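Spike protein P1 (Pseudoalteromonas phage pm2, PDB 2VVD) binds the host-cell receptor as the spike at the fivefold vertices of the virion, the part described here being its C-terminal receptor-binding domain. Local coordinates at residues E8-F13 / E156-D161; P37-D42 / H125-V130; I93-Y98 / L114-T119; S17-Y22 / F151-E156. All blocks are in the same frame, centred on the assembly; numbering follows the deposited sequence.

The domain illustrates how a jelly roll is held within its sheets, between them and by its loops. Contact 1 pairs strands 11-15 and 152-159 of one four-stranded sheet, and contact 2 pairs 39-43 and 123-131 of the other. Their centres lie about 14 Å apart, and they meet in the core, with Val-157 CG1 3.3 Å from Phe-39 CZ. Contact 3 joins the edge strands of the two sheets. Contact 4 brings a loop obliquely across the start of strand 152-159, which contact 1 also uses, and its Phe-154 touches contacts 2 and 3. Glu-9 of contact 1 binds one calcium ion; the Phe-151 side chain of contact 4 is about 9 Å from another calcium ion.

Contact 1. Residues E8-F13 / E156-D161; sequences EEIRVF and EVYSDD. With CA (calcium ion), chain C.
Ile-10 uses a separate branch for each of two residues, Tyr-158 and Asp-160. With CG1 anti to the carbonyl carbon (chi1 -56°) and a second bend at chi2 (-60°), CD1 reaches Asp-160 CB at 3.7 Å, while CG2 rests 3.8 Å from Tyr-158 CB and meets the ring obliquely. Val-12, on the same face of the sheet as Tyr-158, sets both methyls against the extended Glu-156 at about a right angle, with CG1 3.9 Å from Glu-156 CG. On the other face, Phe-13 brings its ring edge to Ser-159, CE2 lying 3.9 Å from CB. Three antiparallel backbone bonds join Arg-11 with Ser-159, twice, and Phe-13 N with Val-157 O. Ser-159 OG accepts from Asp-161 N in an ST turn and also bonds Ser-53 O. The carboxylates Glu-8 OE2 and Asp-160 OD2, 4.5 Å apart, share a water that donates to both, and Asp-160 has Lys-55 as salt-bridge partner. Glu-9 OE1 binds calcium at 2.6 Å with Asp-7 O and two waters; OE2 accepts from Gly-168 N and one of those waters. Calcium probably offsets the charge of Glu-9, while Lys-55 and the shared water probably ease the nearness of Glu-8 and Asp-160.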
# COMPACT_ATOMS: atom_id res chain seq x y z
N GLU A 8 -6.07 19.51 -12.55
CA GLU A 8 -6.38 18.38 -11.68
C GLU A 8 -5.19 18.17 -10.74
O GLU A 8 -4.22 17.50 -11.10
CB GLU A 8 -6.66 17.12 -12.51
CG GLU A 8 -6.98 15.88 -11.67
CD GLU A 8 -7.46 14.68 -12.48
OE1 GLU A 8 -8.12 14.87 -13.53
OE2 GLU A 8 -7.18 13.54 -12.06
N GLU A 9 -5.26 18.76 -9.55
CA GLU A 9 -4.13 18.72 -8.62
C GLU A 9 -3.91 17.31 -8.03
O GLU A 9 -4.85 16.53 -7.87
CB GLU A 9 -4.31 19.74 -7.48
CG GLU A 9 -4.23 21.21 -7.93
CD GLU A 9 -5.58 21.82 -8.31
OE1 GLU A 9 -6.60 21.10 -8.29
OE2 GLU A 9 -5.61 23.02 -8.62
N ILE A 10 -2.65 17.01 -7.75
CA ILE A 10 -2.27 15.75 -7.12
C ILE A 10 -1.36 16.06 -5.94
O ILE A 10 -0.31 16.68 -6.11
CB ILE A 10 -1.51 14.82 -8.11
CG1 ILE A 10 -2.34 14.55 -9.37
CG2 ILE A 10 -1.14 13.49 -7.43
CD1 ILE A 10 -3.70 13.87 -9.11
N ARG A 11 -1.77 15.64 -4.75
CA ARG A 11 -0.90 15.72 -3.59
C ARG A 11 -0.15 14.40 -3.44
O ARG A 11 -0.74 13.39 -3.04
CB ARG A 11 -1.70 16.01 -2.32
CG ARG A 11 -0.84 16.02 -1.07
CD ARG A 11 -1.54 16.72 0.06
NE ARG A 11 -0.80 16.59 1.30
CZ ARG A 11 -1.28 16.88 2.51
NH1 ARG A 11 -2.52 17.33 2.65
NH2 ARG A 11 -0.52 16.72 3.58
N VAL A 12 1.14 14.41 -3.76
CA VAL A 12 1.99 13.24 -3.59
C VAL A 12 2.45 13.14 -2.14
O VAL A 12 2.92 14.13 -1.57
CB VAL A 12 3.25 13.30 -4.48
CG1 VAL A 12 4.04 12.01 -4.37
CG2 VAL A 12 2.86 13.57 -5.94
N PHE A 13 2.31 11.96 -1.55
CA PHE A 13 2.82 11.69 -0.20
C PHE A 13 4.19 11.02 -0.23
O PHE A 13 5.09 11.40 0.52
CB PHE A 13 1.83 10.83 0.59
CG PHE A 13 0.58 11.57 0.99
CD1 PHE A 13 0.61 12.46 2.06
CD2 PHE A 13 -0.61 11.38 0.31
CE1 PHE A 13 -0.53 13.15 2.43
CE2 PHE A 13 -1.75 12.06 0.68
CZ PHE A 13 -1.72 12.95 1.74
N GLU A 156 3.56 5.27 -6.44
CA GLU A 156 3.30 6.56 -5.84
C GLU A 156 2.06 6.48 -4.96
O GLU A 156 1.05 5.91 -5.36
CB GLU A 156 3.11 7.59 -6.94
CG GLU A 156 2.75 8.98 -6.48
CD GLU A 156 2.81 9.99 -7.60
OE1 GLU A 156 3.93 10.32 -8.03
OE2 GLU A 156 1.75 10.45 -8.04
N VAL A 157 2.15 7.02 -3.74
CA VAL A 157 0.97 7.21 -2.89
C VAL A 157 0.57 8.67 -2.98
O VAL A 157 1.41 9.56 -2.87
CB VAL A 157 1.22 6.81 -1.43
CG1 VAL A 157 -0.02 7.12 -0.57
CG2 VAL A 157 1.61 5.34 -1.33
N TYR A 158 -0.72 8.92 -3.17
CA TYR A 158 -1.21 10.27 -3.44
C TYR A 158 -2.68 10.43 -3.09
O TYR A 158 -3.37 9.45 -2.77
CB TYR A 158 -1.00 10.63 -4.91
CG TYR A 158 -1.88 9.84 -5.88
CD1 TYR A 158 -3.09 10.35 -6.33
CD2 TYR A 158 -1.50 8.57 -6.32
CE1 TYR A 158 -3.89 9.63 -7.21
CE2 TYR A 158 -2.30 7.85 -7.19
CZ TYR A 158 -3.49 8.38 -7.64
OH TYR A 158 -4.28 7.66 -8.51
N SER A 159 -3.13 11.67 -3.15
CA SER A 159 -4.54 12.03 -3.03
C SER A 159 -4.86 13.11 -4.05
O SER A 159 -4.12 14.08 -4.20
CB SER A 159 -4.84 12.54 -1.62
OG SER A 159 -6.19 12.98 -1.51
N ASP A 160 -5.96 12.92 -4.78
CA ASP A 160 -6.49 13.96 -5.67
C ASP A 160 -7.75 14.57 -5.04
O ASP A 160 -8.47 15.30 -5.70
CB ASP A 160 -6.78 13.39 -7.06
CG ASP A 160 -7.70 12.19 -7.02
OD1 ASP A 160 -8.08 11.76 -5.92
OD2 ASP A 160 -8.04 11.66 -8.10
N ASP A 161 -7.99 14.24 -3.78
CA ASP A 161 -9.10 14.79 -3.01
C ASP A 161 -8.86 16.28 -2.76
O ASP A 161 -7.86 16.64 -2.11
CB ASP A 161 -9.23 14.04 -1.67
CG ASP A 161 -10.60 14.21 -1.02
OD1 ASP A 161 -11.24 15.26 -1.21
OD2 ASP A 161 -11.03 13.27 -0.31
CA CA C . -8.91 21.32 -9.55
O HOH W 1 -6.12 11.74 -9.84
O HOH W 2 -7.53 16.95 -7.55
O HOH W 3 -8.09 23.78 -8.97
O HOH W 4 -9.82 21.00 -7.47

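Contact 2. Residues P37-D42 / H125-V130; sequences PFFDID and HRVFPV
The guanidinium of Arg-126 has the Phe-38 ring on one face and the carboxylate of Asp-40 at its edge. Ring and guanidinium lie nearly parallel, their planes 16° apart and their centres 3.9 Å apart, an off-centre cation-pi stack to which Arg-126 CD adds a CH-pi contact over the same ring. The carboxylate is within 10° of the guanidinium plane and is gripped side-on: NE donates to Asp-40 OD1 at 2.8 Å and NH2 to Asp-40 OD2 at 3.0 Å, each oxygen using its syn lone pair. A bend at chi3 (-69°) turns the arginine's end into this position, and NH1 forms a further salt bridge with Glu-32. The charged group is thus held flat by pi contact and two-pronged bonding together. Phe-128 meets Phe-38 obliquely, CE1 lying 3.7 Å from Phe-38 CB.

On the opposite face of the sheet, Phe-39 covers Val-127, whose CB sits over the ring, while Pro-129 CG is at the ring edge. Ile-41 CG2 continues the apolar row, 4.0 Å from Val-127 CG2. Four backbone bonds join Phe-39 with Val-127 and Ile-41 with His-125, and a water links the carbonyls of Pro-37 and Pro-129. This is the antiparallel C-H strand pair of a jelly roll's CHEF sheet, with one face polar and aromatic and the other turned to the core of the sandwich.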
# COMPACT_ATOMS: atom_id res chain seq x y z
N PRO A 37 8.71 0.12 4.71
CA PRO A 37 8.64 1.56 4.52
C PRO A 37 7.25 2.13 4.75
O PRO A 37 6.25 1.44 4.54
CB PRO A 37 9.06 1.74 3.06
CG PRO A 37 9.93 0.60 2.80
CD PRO A 37 9.34 -0.54 3.55
N PHE A 38 7.20 3.39 5.16
CA PHE A 38 5.96 4.05 5.53
C PHE A 38 6.01 5.51 5.11
O PHE A 38 7.04 6.00 4.66
CB PHE A 38 5.77 4.00 7.04
CG PHE A 38 6.90 4.64 7.80
CD1 PHE A 38 6.88 6.01 8.08
CD2 PHE A 38 8.00 3.90 8.21
CE1 PHE A 38 7.92 6.61 8.76
CE2 PHE A 38 9.04 4.50 8.89
CZ PHE A 38 9.00 5.86 9.16
N PHE A 39 4.90 6.19 5.29
CA PHE A 39 4.89 7.64 5.26
C PHE A 39 3.92 8.13 6.31
O PHE A 39 2.99 7.41 6.68
CB PHE A 39 4.55 8.16 3.87
CG PHE A 39 3.12 7.93 3.46
CD1 PHE A 39 2.15 8.89 3.73
CD2 PHE A 39 2.76 6.77 2.80
CE1 PHE A 39 0.83 8.69 3.35
CE2 PHE A 39 1.44 6.56 2.41
CZ PHE A 39 0.47 7.52 2.69
N ASP A 40 4.14 9.35 6.80
CA ASP A 40 3.25 9.97 7.79
C ASP A 40 2.34 11.00 7.13
O ASP A 40 2.75 11.71 6.21
CB ASP A 40 4.07 10.65 8.90
CG ASP A 40 4.81 9.65 9.78
OD1 ASP A 40 4.41 8.47 9.81
OD2 ASP A 40 5.80 10.05 10.43
N ILE A 41 1.10 11.06 7.59
CA ILE A 41 0.16 12.10 7.19
C ILE A 41 -0.33 12.85 8.44
O ILE A 41 -0.86 12.25 9.39
CB ILE A 41 -1.03 11.52 6.38
CG1 ILE A 41 -2.01 12.64 6.00
CG2 ILE A 41 -1.73 10.41 7.15
CD1 ILE A 41 -3.02 12.24 4.94
N ASP A 42 -0.11 14.16 8.43
CA ASP A 42 -0.55 15.03 9.49
C ASP A 42 -1.95 15.54 9.15
O ASP A 42 -2.12 16.42 8.31
CB ASP A 42 0.41 16.20 9.64
CG ASP A 42 0.17 17.00 10.90
OD1 ASP A 42 -0.87 16.79 11.56
OD2 ASP A 42 1.02 17.85 11.24
N HIS A 125 -0.56 10.35 11.64
CA HIS A 125 -0.82 8.91 11.54
C HIS A 125 0.21 8.31 10.61
O HIS A 125 0.58 8.93 9.62
CB HIS A 125 -2.22 8.67 10.99
CG HIS A 125 -3.31 9.20 11.87
ND1 HIS A 125 -3.89 8.45 12.87
CD2 HIS A 125 -3.90 10.42 11.92
CE1 HIS A 125 -4.80 9.18 13.48
NE2 HIS A 125 -4.83 10.37 12.93
N ARG A 126 0.69 7.12 10.95
CA ARG A 126 1.67 6.42 10.11
C ARG A 126 0.97 5.42 9.20
O ARG A 126 0.12 4.67 9.65
CB ARG A 126 2.70 5.71 10.98
CG ARG A 126 3.84 5.10 10.18
CD ARG A 126 5.12 5.05 11.00
NE ARG A 126 5.66 6.39 11.25
CZ ARG A 126 6.76 6.65 11.94
NH1 ARG A 126 7.46 5.67 12.49
NH2 ARG A 126 7.16 7.90 12.10
N VAL A 127 1.37 5.42 7.93
CA VAL A 127 0.72 4.61 6.90
C VAL A 127 1.72 3.62 6.31
O VAL A 127 2.77 4.02 5.83
CB VAL A 127 0.18 5.51 5.75
CG1 VAL A 127 -0.58 4.68 4.71
CG2 VAL A 127 -0.71 6.64 6.30
N PHE A 128 1.38 2.33 6.35
CA PHE A 128 2.20 1.28 5.76
C PHE A 128 1.56 0.74 4.49
O PHE A 128 0.53 0.06 4.56
CB PHE A 128 2.42 0.13 6.74
CG PHE A 128 3.19 0.53 7.97
CD1 PHE A 128 4.58 0.53 7.95
CD2 PHE A 128 2.53 0.90 9.13
CE1 PHE A 128 5.29 0.90 9.08
CE2 PHE A 128 3.24 1.27 10.25
CZ PHE A 128 4.62 1.27 10.23
N PRO A 129 2.13 1.07 3.31
CA PRO A 129 1.71 0.41 2.08
C PRO A 129 2.23 -1.02 2.05
O PRO A 129 3.44 -1.23 2.12
CB PRO A 129 2.37 1.25 0.97
CG PRO A 129 2.92 2.46 1.63
CD PRO A 129 3.17 2.08 3.05
N VAL A 130 1.33 -1.99 1.96
CA VAL A 130 1.73 -3.40 1.99
C VAL A 130 0.95 -4.24 0.99
O VAL A 130 -0.05 -3.80 0.44
CB VAL A 130 1.53 -4.01 3.41
CG1 VAL A 130 2.40 -3.28 4.43
CG2 VAL A 130 0.04 -3.99 3.81
O HOH W 5 5.88 -0.27 2.38

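Contact 3. Residues I93-Y98 / L114-T119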
# COMPACT_ATOMS: atom_id res chain seq x y z
N ILE A 93 -5.17 0.13 11.24
CA ILE A 93 -6.42 -0.12 10.53
C ILE A 93 -6.12 -0.49 9.08
O ILE A 93 -5.27 0.13 8.44
CB ILE A 93 -7.37 1.11 10.60
CG1 ILE A 93 -7.66 1.47 12.06
CG2 ILE A 93 -8.66 0.84 9.85
CD1 ILE A 93 -8.50 2.73 12.22
N LYS A 94 -6.84 -1.48 8.56
CA LYS A 94 -6.64 -1.99 7.22
C LYS A 94 -7.56 -1.29 6.22
O LYS A 94 -8.75 -1.13 6.48
CB LYS A 94 -6.89 -3.49 7.21
CG LYS A 94 -6.69 -4.19 5.89
CD LYS A 94 -6.92 -5.69 6.09
CE LYS A 94 -6.45 -6.50 4.89
NZ LYS A 94 -6.63 -7.96 5.14
N TYR A 95 -7.00 -0.88 5.08
CA TYR A 95 -7.76 -0.31 3.97
C TYR A 95 -7.43 -1.01 2.65
O TYR A 95 -6.27 -1.01 2.23
CB TYR A 95 -7.48 1.18 3.84
CG TYR A 95 -7.74 1.96 5.11
CD1 TYR A 95 -8.93 2.63 5.32
CD2 TYR A 95 -6.78 2.00 6.13
CE1 TYR A 95 -9.16 3.34 6.49
CE2 TYR A 95 -7.00 2.70 7.29
CZ TYR A 95 -8.18 3.36 7.47
OH TYR A 95 -8.37 4.06 8.65
N THR A 96 -8.43 -1.61 2.01
CA THR A 96 -8.29 -2.24 0.69
C THR A 96 -9.42 -1.76 -0.22
O THR A 96 -10.42 -1.22 0.27
CB THR A 96 -8.33 -3.79 0.77
OG1 THR A 96 -9.62 -4.23 1.20
CG2 THR A 96 -7.26 -4.32 1.73
N SER A 97 -9.26 -1.97 -1.53
CA SER A 97 -10.28 -1.57 -2.52
C SER A 97 -10.43 -2.51 -3.74
O SER A 97 -11.51 -2.59 -4.32
CB SER A 97 -10.01 -0.15 -3.02
OG SER A 97 -8.89 -0.11 -3.89
N TYR A 98 -9.35 -3.18 -4.14
CA TYR A 98 -9.42 -4.13 -5.26
C TYR A 98 -8.55 -5.36 -5.04
O TYR A 98 -7.59 -5.34 -4.26
CB TYR A 98 -8.99 -3.45 -6.57
CG TYR A 98 -7.48 -3.28 -6.71
CD1 TYR A 98 -6.70 -4.29 -7.28
CD2 TYR A 98 -6.85 -2.13 -6.27
CE1 TYR A 98 -5.33 -4.15 -7.39
CE2 TYR A 98 -5.48 -1.98 -6.38
CZ TYR A 98 -4.72 -2.99 -6.94
OH TYR A 98 -3.36 -2.82 -7.05
N LEU A 114 -5.21 1.62 -5.87
CA LEU A 114 -5.78 1.47 -4.54
C LEU A 114 -6.48 2.77 -4.25
O LEU A 114 -5.87 3.83 -4.34
CB LEU A 114 -4.69 1.20 -3.51
CG LEU A 114 -5.10 1.04 -2.05
CD1 LEU A 114 -6.06 -0.12 -1.85
CD2 LEU A 114 -3.85 0.85 -1.20
N ASP A 115 -7.76 2.69 -3.91
CA ASP A 115 -8.60 3.86 -3.72
C ASP A 115 -9.52 3.62 -2.53
O ASP A 115 -10.51 2.91 -2.65
CB ASP A 115 -9.41 4.09 -5.00
CG ASP A 115 -10.31 5.30 -4.93
OD1 ASP A 115 -10.21 6.10 -3.97
OD2 ASP A 115 -11.13 5.46 -5.85
N VAL A 116 -9.18 4.20 -1.39
CA VAL A 116 -9.90 3.99 -0.14
C VAL A 116 -10.38 5.29 0.52
O VAL A 116 -9.82 6.36 0.29
CB VAL A 116 -9.02 3.23 0.89
CG1 VAL A 116 -8.57 1.89 0.32
CG2 VAL A 116 -7.84 4.09 1.31
N MSE A 117 -11.41 5.16 1.34
CA MSE A 117 -11.91 6.25 2.16
C MSE A 117 -11.35 6.08 3.57
O MSE A 117 -11.53 5.04 4.19
CB MSE A 117 -13.44 6.24 2.21
CG MSE A 117 -14.10 6.52 0.86
SE MSE A 117 -13.68 8.31 0.20
CE MSE A 117 -14.71 9.36 1.49
N VAL A 118 -10.67 7.12 4.05
CA VAL A 118 -9.95 7.09 5.31
C VAL A 118 -10.54 8.12 6.28
O VAL A 118 -10.69 9.29 5.93
CB VAL A 118 -8.45 7.38 5.08
CG1 VAL A 118 -7.69 7.41 6.38
CG2 VAL A 118 -7.83 6.33 4.16
N THR A 119 -10.87 7.68 7.49
CA THR A 119 -11.41 8.57 8.52
C THR A 119 -10.52 8.57 9.75
O THR A 119 -10.45 7.57 10.47
CB THR A 119 -12.84 8.18 8.90
OG1 THR A 119 -13.64 8.10 7.72
CG2 THR A 119 -13.45 9.21 9.87
O HOH W 6 -10.42 5.34 9.05
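Tyr-95 lays its ring across Val-118, whose CG2 sits over one face, 4.2 Å from the ring centroid and 22° off the normal, in a CH-pi contact; the two side chains cross at about a right angle. With CG anti to the carbonyl carbon (chi1 -56°), the ring runs along the facing strand, and its CD1-CE1 edge passes Met-117 O at 3.7 Å, near the ring plane. Tyr-95 CB meanwhile meets Val-116 CG1 at 3.8 Å. Beyond the hydroxyl, a water lies in the ring plane, donating to Thr-119 O and accepting from Thr-119 N; its 2.4 Å separation from Tyr-95 OH is improbably short, so that link is doubtful in detail.

Farther along, Ser-97 OG accepts the backbone N-H of Asp-115 at 3.0 Å in a nearly straight bond (169°) and touches Leu-114 CD1 at 3.5 Å. Tyr-98 turns its ring edge to the backbone of Leu-114, CE2 being 3.6 Å from Leu-114 N, and its OH bonds His-60 NE2.

The strand axes stay 8.6 Å apart, and each strand pairs with its own sheet, 92-95 with 78-83 and 112-118 with 52-60. Side chains therefore do most of the joining where the F and G edge strands of the CHEF and BIDG sheets face each other, as in a jelly-roll sandwich.

Contact 4. Residues S17-Y22 / F151-E156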
# COMPACT_ATOMS: atom_id res chain seq x y z
N SER A 17 10.41 2.79 -4.96
CA SER A 17 11.04 2.02 -6.03
C SER A 17 11.12 0.55 -5.65
O SER A 17 11.11 -0.33 -6.51
CB SER A 17 12.45 2.57 -6.28
OG SER A 17 13.24 2.46 -5.10
N ALA A 18 11.20 0.28 -4.34
CA ALA A 18 11.32 -1.07 -3.82
C ALA A 18 9.97 -1.77 -3.80
O ALA A 18 8.94 -1.14 -3.55
CB ALA A 18 11.92 -1.05 -2.41
N ARG A 19 10.00 -3.07 -4.06
CA ARG A 19 8.81 -3.90 -3.97
C ARG A 19 8.27 -3.91 -2.54
O ARG A 19 9.04 -4.05 -1.58
CB ARG A 19 9.13 -5.33 -4.38
CG ARG A 19 9.50 -5.49 -5.84
CD ARG A 19 9.42 -6.94 -6.23
NE ARG A 19 10.70 -7.62 -6.15
CZ ARG A 19 10.87 -8.90 -5.83
NH1 ARG A 19 9.87 -9.69 -5.49
NH2 ARG A 19 12.10 -9.38 -5.84
N ALA A 20 6.96 -3.76 -2.41
CA ALA A 20 6.32 -3.74 -1.11
C ALA A 20 6.35 -5.14 -0.50
O ALA A 20 6.31 -6.15 -1.22
CB ALA A 20 4.89 -3.25 -1.22
N LYS A 21 6.42 -5.20 0.82
CA LYS A 21 6.50 -6.48 1.52
C LYS A 21 5.12 -7.03 1.84
O LYS A 21 4.15 -6.28 1.99
CB LYS A 21 7.35 -6.35 2.78
CG LYS A 21 8.81 -6.05 2.48
CD LYS A 21 9.65 -5.89 3.73
CE LYS A 21 11.09 -5.53 3.34
NZ LYS A 21 12.03 -5.44 4.48
N TYR A 22 5.04 -8.36 1.91
CA TYR A 22 3.88 -9.06 2.45
C TYR A 22 3.80 -8.71 3.92
O TYR A 22 4.81 -8.73 4.62
CB TYR A 22 4.03 -10.58 2.33
CG TYR A 22 4.20 -11.13 0.93
CD1 TYR A 22 3.11 -11.26 0.08
CD2 TYR A 22 5.44 -11.56 0.47
CE1 TYR A 22 3.25 -11.78 -1.20
CE2 TYR A 22 5.60 -12.08 -0.81
CZ TYR A 22 4.50 -12.18 -1.64
OH TYR A 22 4.63 -12.69 -2.90
N PHE A 151 5.24 -9.19 -5.12
CA PHE A 151 5.23 -8.79 -6.54
C PHE A 151 4.53 -7.44 -6.75
O PHE A 151 4.21 -7.06 -7.89
CB PHE A 151 4.55 -9.87 -7.38
CG PHE A 151 5.14 -11.24 -7.18
CD1 PHE A 151 6.31 -11.60 -7.84
CD2 PHE A 151 4.55 -12.15 -6.33
CE1 PHE A 151 6.87 -12.86 -7.65
CE2 PHE A 151 5.10 -13.41 -6.13
CZ PHE A 151 6.26 -13.77 -6.79
N THR A 152 4.31 -6.71 -5.66
CA THR A 152 3.56 -5.47 -5.65
C THR A 152 4.46 -4.30 -5.29
O THR A 152 5.26 -4.38 -4.35
CB THR A 152 2.41 -5.54 -4.63
OG1 THR A 152 1.57 -6.66 -4.96
CG2 THR A 152 1.59 -4.25 -4.63
N THR A 153 4.32 -3.21 -6.04
CA THR A 153 5.08 -1.99 -5.81
C THR A 153 4.14 -0.79 -5.78
O THR A 153 3.31 -0.62 -6.69
CB THR A 153 6.15 -1.76 -6.90
OG1 THR A 153 7.07 -2.87 -6.93
CG2 THR A 153 6.92 -0.45 -6.65
N PHE A 154 4.25 0.02 -4.73
CA PHE A 154 3.54 1.29 -4.63
C PHE A 154 4.37 2.37 -5.31
O PHE A 154 5.19 3.05 -4.66
CB PHE A 154 3.26 1.64 -3.17
CG PHE A 154 2.27 0.73 -2.52
CD1 PHE A 154 0.93 1.10 -2.43
CD2 PHE A 154 2.66 -0.51 -2.02
CE1 PHE A 154 0.01 0.25 -1.84
CE2 PHE A 154 1.74 -1.36 -1.43
CZ PHE A 154 0.41 -0.98 -1.34
N ILE A 155 4.15 2.52 -6.61
CA ILE A 155 4.87 3.49 -7.45
C ILE A 155 4.76 4.90 -6.86
O ILE A 155 5.75 5.63 -6.76
CB ILE A 155 4.33 3.51 -8.91
CG1 ILE A 155 4.39 2.11 -9.55
CG2 ILE A 155 5.13 4.49 -9.77
CD1 ILE A 155 5.77 1.49 -9.57
N GLU A 156 3.56 5.27 -6.44
CA GLU A 156 3.30 6.56 -5.84
C GLU A 156 2.06 6.48 -4.96
O GLU A 156 1.05 5.91 -5.36
CB GLU A 156 3.11 7.59 -6.94
CG GLU A 156 2.75 8.98 -6.48
CD GLU A 156 2.81 9.99 -7.60
OE1 GLU A 156 3.93 10.32 -8.03
OE2 GLU A 156 1.75 10.45 -8.04
O HOH W 7 9.66 -2.39 -7.53
O HOH W 8 6.40 -0.47 -2.73
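Ala-20 and Thr-152 supply the one direct hydrogen bond between the loop 17-22 and the segment 151-156: Ala-20 N donates to Thr-152 O at 2.7 Å, with an N-H...O angle of 147°. Two waters extend this link. One receives the N-H of Phe-154 and donates to Ala-18 O; the other donates to Ser-17 O and is hydrogen-bonded to Thr-153 OG1 at 2.7 Å. Loop carbonyls are thereby tied to the strand without regular sheet pairing.

The apolar contact is that of Ala-20, whose CB points at the strand and meets the edge of the Phe-154 ring, 3.6 Å from CD2 and in its plane. Van der Waals contacts of mixed polarity come from Thr-153: CG2 lies 3.8 Å from Ala-18 O, and OG1 passes 3.7 Å from Arg-19 CG, the two side chains crossing at a slant. The guanidinium of Arg-19 finds its partners farther on, in a salt bridge with Asp-66 and a bond to Ser-150 O.

Tyr-22 approaches Phe-151 with its hydroxyl, OH lying 3.3 Å from CE2 and oblique to the ring. That hydroxyl is bonded to His-144 ND1, and both aromatic rings meet the His-144 ring.

Beyond Phe-154 the chain turns a corner at Ile-155, and Ile-155 and Glu-156 form a classic beta bulge opposite Arg-57. The loop, which leads from strand 11-15 to helix 28-33, crosses the start of strand 152-159 at a slant; Phe-154 touches Ala-56 of strand 52-60 and Pro-129 of strand 123-131, and Tyr-22 and Phe-151 both lie against Ala-138 of helix 136-142.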